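PDB 3VYL: L-ribulose 3-epimerase from Mesorhizobium loti, which probably interconverts L-ribulose and L-xylulose by epimerising ketoses at C3, using a manganese ion held inside a TIM barrel. Local coordinates for residues G105-G110 with L144-V149; D121-S126 with S154-T159. One frame throughout, in Å; residues are numbered along the deposited sequence.

Contact 1: residues G105-G110 with L144-V149. With MN (manganese (II) ion), chain I.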
# COMPACT_ATOMS: atom_id res chain seq x y z
N GLY A 105 -3.78 17.56 23.37
CA GLY A 105 -4.03 18.65 22.47
C GLY A 105 -2.80 19.45 22.17
O GLY A 105 -1.72 18.99 22.39
N ILE A 106 -2.98 20.64 21.64
CA ILE A 106 -1.86 21.49 21.34
C ILE A 106 -1.58 22.32 22.54
O ILE A 106 -2.28 23.22 22.86
CB ILE A 106 -2.17 22.39 20.15
CG1 ILE A 106 -2.87 21.61 19.07
CG2 ILE A 106 -0.90 22.92 19.54
CD1 ILE A 106 -2.72 22.26 17.74
N LEU A 107 -0.51 21.96 23.18
CA LEU A 107 -0.19 22.38 24.50
C LEU A 107 1.10 23.10 24.47
O LEU A 107 1.53 23.60 25.46
CB LEU A 107 -0.02 21.14 25.33
CG LEU A 107 -1.15 20.64 26.19
CD1 LEU A 107 -2.47 20.53 25.51
CD2 LEU A 107 -0.78 19.31 26.75
N SER A 108 1.74 23.13 23.33
CA SER A 108 3.10 23.66 23.24
C SER A 108 3.25 25.03 22.61
O SER A 108 4.32 25.63 22.67
CB SER A 108 3.96 22.68 22.44
OG SER A 108 3.19 22.08 21.41
N ALA A 109 2.19 25.51 21.97
CA ALA A 109 2.22 26.75 21.20
C ALA A 109 0.82 27.04 20.71
O ALA A 109 -0.10 26.22 20.90
CB ALA A 109 3.18 26.60 20.03
N GLY A 110 0.61 28.20 20.09
CA GLY A 110 -0.74 28.54 19.62
C GLY A 110 -1.25 27.58 18.55
O GLY A 110 -0.50 27.21 17.65
N LEU A 144 0.65 15.01 30.85
CA LEU A 144 0.56 15.95 29.73
C LEU A 144 1.01 15.27 28.43
O LEU A 144 2.15 14.80 28.31
CB LEU A 144 1.40 17.22 29.97
CG LEU A 144 1.18 18.26 31.07
CD1 LEU A 144 2.15 19.43 30.88
CD2 LEU A 144 -0.26 18.78 31.18
N ASN A 145 0.11 15.22 27.45
CA ASN A 145 0.43 14.65 26.15
C ASN A 145 0.40 15.71 25.07
O ASN A 145 -0.66 16.24 24.72
CB ASN A 145 -0.52 13.50 25.82
CG ASN A 145 -0.79 12.61 27.01
OD1 ASN A 145 -1.53 13.00 27.92
ND2 ASN A 145 -0.17 11.43 27.03
N LEU A 146 1.58 16.02 24.55
CA LEU A 146 1.79 17.06 23.56
C LEU A 146 1.34 16.63 22.17
O LEU A 146 1.96 15.74 21.59
CB LEU A 146 3.28 17.39 23.53
CG LEU A 146 3.81 18.55 24.36
CD1 LEU A 146 3.20 18.66 25.75
CD2 LEU A 146 5.33 18.47 24.42
N GLU A 147 0.27 17.25 21.64
CA GLU A 147 -0.17 16.89 20.28
C GLU A 147 0.76 17.45 19.24
O GLU A 147 1.13 18.63 19.26
CB GLU A 147 -1.63 17.24 19.94
CG GLU A 147 -2.14 16.43 18.74
CD GLU A 147 -3.62 16.62 18.40
OE1 GLU A 147 -4.34 17.33 19.11
OE2 GLU A 147 -4.07 16.05 17.39
N ILE A 148 1.16 16.55 18.35
CA ILE A 148 2.02 16.84 17.22
C ILE A 148 1.11 17.09 16.03
O ILE A 148 0.30 16.23 15.66
CB ILE A 148 2.93 15.64 16.93
CG1 ILE A 148 3.65 15.22 18.21
CG2 ILE A 148 3.90 15.96 15.80
CD1 ILE A 148 4.57 16.27 18.82
N VAL A 149 1.22 18.27 15.43
CA VAL A 149 0.27 18.69 14.40
C VAL A 149 0.95 19.17 13.12
O VAL A 149 2.16 19.40 13.10
CB VAL A 149 -0.74 19.76 14.92
CG1 VAL A 149 -1.58 19.18 16.05
CG2 VAL A 149 -0.03 21.01 15.37
MN MN I . -6.01 15.36 16.97
O HOH W 1 1.26 20.09 21.81
O HOH W 2 -6.58 17.61 16.51
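Ile-106 and Val-149 meet just past the ends of two neighbouring parallel strands, 102-104 and 143-147, of the eight-stranded TIM barrel. Their side chains cross at about a right angle, and the CD1 methyl of Ile-106 reaches both branches of the valine, the nearer being Val-149 CG1 at 3.7 Å. CG1 of Ile-106 lies anti to its own carbonyl carbon (chi1 -42°), which carries CD1 over to the valine. Leu-107 packs against the preceding part of strand 143-147: its CB faces Leu-146 CD1 at 4.1 Å, while its CD2 rests 3.7 Å from the backbone O of Asn-145. Helix 120-139 backs this leucine cluster through Leu-130, which touches both Leu-144 and Leu-146.

The backbones are joined where Glu-147 N donates to Gly-105 O over 2.7 Å. Beyond it, a water bridges the segments: it accepts from Leu-107 N and Ser-108 OG and donates to Glu-147 O, tying the start of the loop to the strand end. Glu-147 sends its CB past Gly-105, and its OE1 lies 3.6 Å from Gly-105 CA; the backbone angles of this glycine would press a CB against the preceding carbonyl O. With CG anti to the backbone N (chi1 -161°) and the chain extended beyond, the carboxylate reaches the manganese site completed by Asp-180, His-206 and Glu-241. A different water is a further ligand of the metal, and the carboxylate itself coordinates through one oxygen, Glu-147 OE2 lying 2.1 Å from manganese.

Contact 2: residues D121-S126 with S154-T159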
# COMPACT_ATOMS: atom_id res chain seq x y z
N ASP A 121 14.38 30.34 20.85
CA ASP A 121 13.87 30.94 22.08
C ASP A 121 12.42 30.56 22.31
O ASP A 121 12.02 30.32 23.45
CB ASP A 121 14.03 32.46 22.06
CG ASP A 121 15.48 32.90 21.99
OD1 ASP A 121 16.38 32.08 22.34
OD2 ASP A 121 15.71 34.06 21.58
N GLN A 122 11.64 30.51 21.22
CA GLN A 122 10.26 30.03 21.29
C GLN A 122 10.25 28.60 21.83
O GLN A 122 9.51 28.29 22.77
CB GLN A 122 9.60 30.09 19.91
CG GLN A 122 8.13 29.67 19.86
CD GLN A 122 7.70 29.25 18.47
OE1 GLN A 122 8.48 29.32 17.52
NE2 GLN A 122 6.46 28.80 18.35
N TRP A 123 11.09 27.76 21.24
CA TRP A 123 11.30 26.38 21.68
C TRP A 123 11.59 26.29 23.16
O TRP A 123 10.85 25.64 23.91
CB TRP A 123 12.43 25.74 20.87
CG TRP A 123 12.62 24.26 21.09
CD1 TRP A 123 13.26 23.63 22.15
CD2 TRP A 123 12.18 23.17 20.21
NE1 TRP A 123 13.25 22.27 22.00
CE2 TRP A 123 12.61 21.92 20.86
CE3 TRP A 123 11.49 23.09 19.00
CZ2 TRP A 123 12.36 20.68 20.29
CZ3 TRP A 123 11.24 21.83 18.45
CH2 TRP A 123 11.67 20.65 19.08
N ASN A 124 12.67 26.96 23.59
CA ASN A 124 13.11 26.91 24.99
C ASN A 124 12.05 27.42 25.99
O ASN A 124 11.84 26.81 27.05
CB ASN A 124 14.46 27.63 25.18
CG ASN A 124 15.59 27.04 24.32
OD1 ASN A 124 15.64 25.82 24.06
ND2 ASN A 124 16.49 27.90 23.87
N ARG A 125 11.37 28.52 25.65
CA ARG A 125 10.30 29.08 26.49
C ARG A 125 9.21 28.05 26.77
O ARG A 125 8.86 27.79 27.93
CB ARG A 125 9.67 30.32 25.85
CG ARG A 125 10.51 31.59 25.90
CD ARG A 125 9.67 32.82 25.56
NE ARG A 125 9.41 32.97 24.12
CZ ARG A 125 10.23 33.57 23.26
NH1 ARG A 125 11.38 34.08 23.65
NH2 ARG A 125 9.89 33.65 21.98
N SER A 126 8.70 27.46 25.69
CA SER A 126 7.64 26.45 25.77
C SER A 126 8.07 25.25 26.61
O SER A 126 7.33 24.78 27.48
CB SER A 126 7.22 26.01 24.36
OG SER A 126 6.02 25.25 24.41
N SER A 154 0.34 24.49 13.83
CA SER A 154 1.32 25.00 14.74
C SER A 154 2.60 25.14 13.97
O SER A 154 2.77 24.52 12.97
CB SER A 154 1.56 24.05 15.88
OG SER A 154 2.49 24.57 16.79
N ASN A 155 3.51 25.95 14.45
CA ASN A 155 4.78 26.03 13.78
C ASN A 155 5.90 25.39 14.52
O ASN A 155 7.01 25.49 14.13
CB ASN A 155 5.11 27.45 13.39
CG ASN A 155 5.39 28.32 14.56
OD1 ASN A 155 5.08 28.00 15.65
ND2 ASN A 155 5.96 29.44 14.30
N LEU A 156 5.60 24.72 15.60
CA LEU A 156 6.64 24.20 16.41
C LEU A 156 6.83 22.71 16.35
O LEU A 156 7.81 22.25 15.87
CB LEU A 156 6.42 24.62 17.86
CG LEU A 156 7.55 24.69 18.86
CD1 LEU A 156 8.62 25.63 18.41
CD2 LEU A 156 7.00 25.17 20.17
N LEU A 157 5.87 21.96 16.84
CA LEU A 157 6.01 20.52 16.81
C LEU A 157 5.14 19.87 15.80
O LEU A 157 4.00 19.64 16.03
CB LEU A 157 5.67 19.96 18.17
CG LEU A 157 6.22 20.60 19.41
CD1 LEU A 157 5.69 19.88 20.59
CD2 LEU A 157 7.71 20.54 19.45
N ASN A 158 5.75 19.52 14.69
CA ASN A 158 5.04 18.96 13.56
C ASN A 158 5.46 17.55 13.35
O ASN A 158 4.89 16.87 12.60
CB ASN A 158 5.32 19.75 12.27
CG ASN A 158 4.93 21.20 12.37
OD1 ASN A 158 3.90 21.54 12.87
ND2 ASN A 158 5.78 22.04 11.90
N THR A 159 6.49 17.13 14.03
CA THR A 159 7.08 15.81 13.80
C THR A 159 7.28 15.05 15.11
O THR A 159 7.61 15.65 16.14
CB THR A 159 8.36 15.99 12.96
OG1 THR A 159 8.09 15.59 11.60
CG2 THR A 159 9.54 15.22 13.50
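Gln-122 reaches from the first turns of helix 120-139 to Asn-155 and Leu-156, in the loop that follows strand 143-147 of the TIM barrel. Its CB points toward that loop, CG stands anti to the backbone N (chi1 -178°), and the extended chain delivers the amide against a leucine methyl. CD lies 3.7 Å from Leu-156 CD1, with OE1 and NE2 almost as near to the same methyl, the two side chains arriving from opposite directions. At the tip, NE2 donates to Asn-155 OD1 over 3.1 Å in a nearly straight bond, 170° at the hydrogen. The acceptor lies in the plane of the glutamine amide, although the two amide planes are turned 45° apart. Were Gln-122 an alanine, Asn-155 OD1 would probably lose this donor and a gap would be likely to open beside Leu-156 CD1. Asn-155 ND2 has a weak bond of its own to the backbone O of Glu-116, and the asparagine also packs on Trp-259 of a second subunit.

On the next residue of the helix, the indole of Trp-123 meets both leucines: its CE3 is 3.9 Å from Leu-156 CD1, and its CZ3 is equally close to Leu-157 CD2. NE1 bonds to Asp-169 and Phe-166 meets the ring edge-to-face, so helix 160-170 fixes the indole where the leucines touch it. The chemistry is thus mixed: one directional amide bond beside apolar packing of Trp-123 on the two leucines, which together set the loop against the helix.

The segments alternate along the chain, 105-110, 121-126, 144-149, 154-159, so the two contacts interlock within one part of the barrel. The centre of contact 1 is about 9 Å, and that of contact 2 about 18 Å, from the centre of the chain, and their own centres are 10 Å apart. Strand 102-104, helix 120-139, strand 143-147 and helix 160-170 succeed one another here as consecutive beta-alpha elements. The contacts touch directly: Ser-126 OG probably bonds to Ser-108 O, and Val-149 N to Leu-157 O. Two residues after the metal ligand Glu-147, the chain is thus tied to loop 154-159, whose residues also pack on neighbouring subunits.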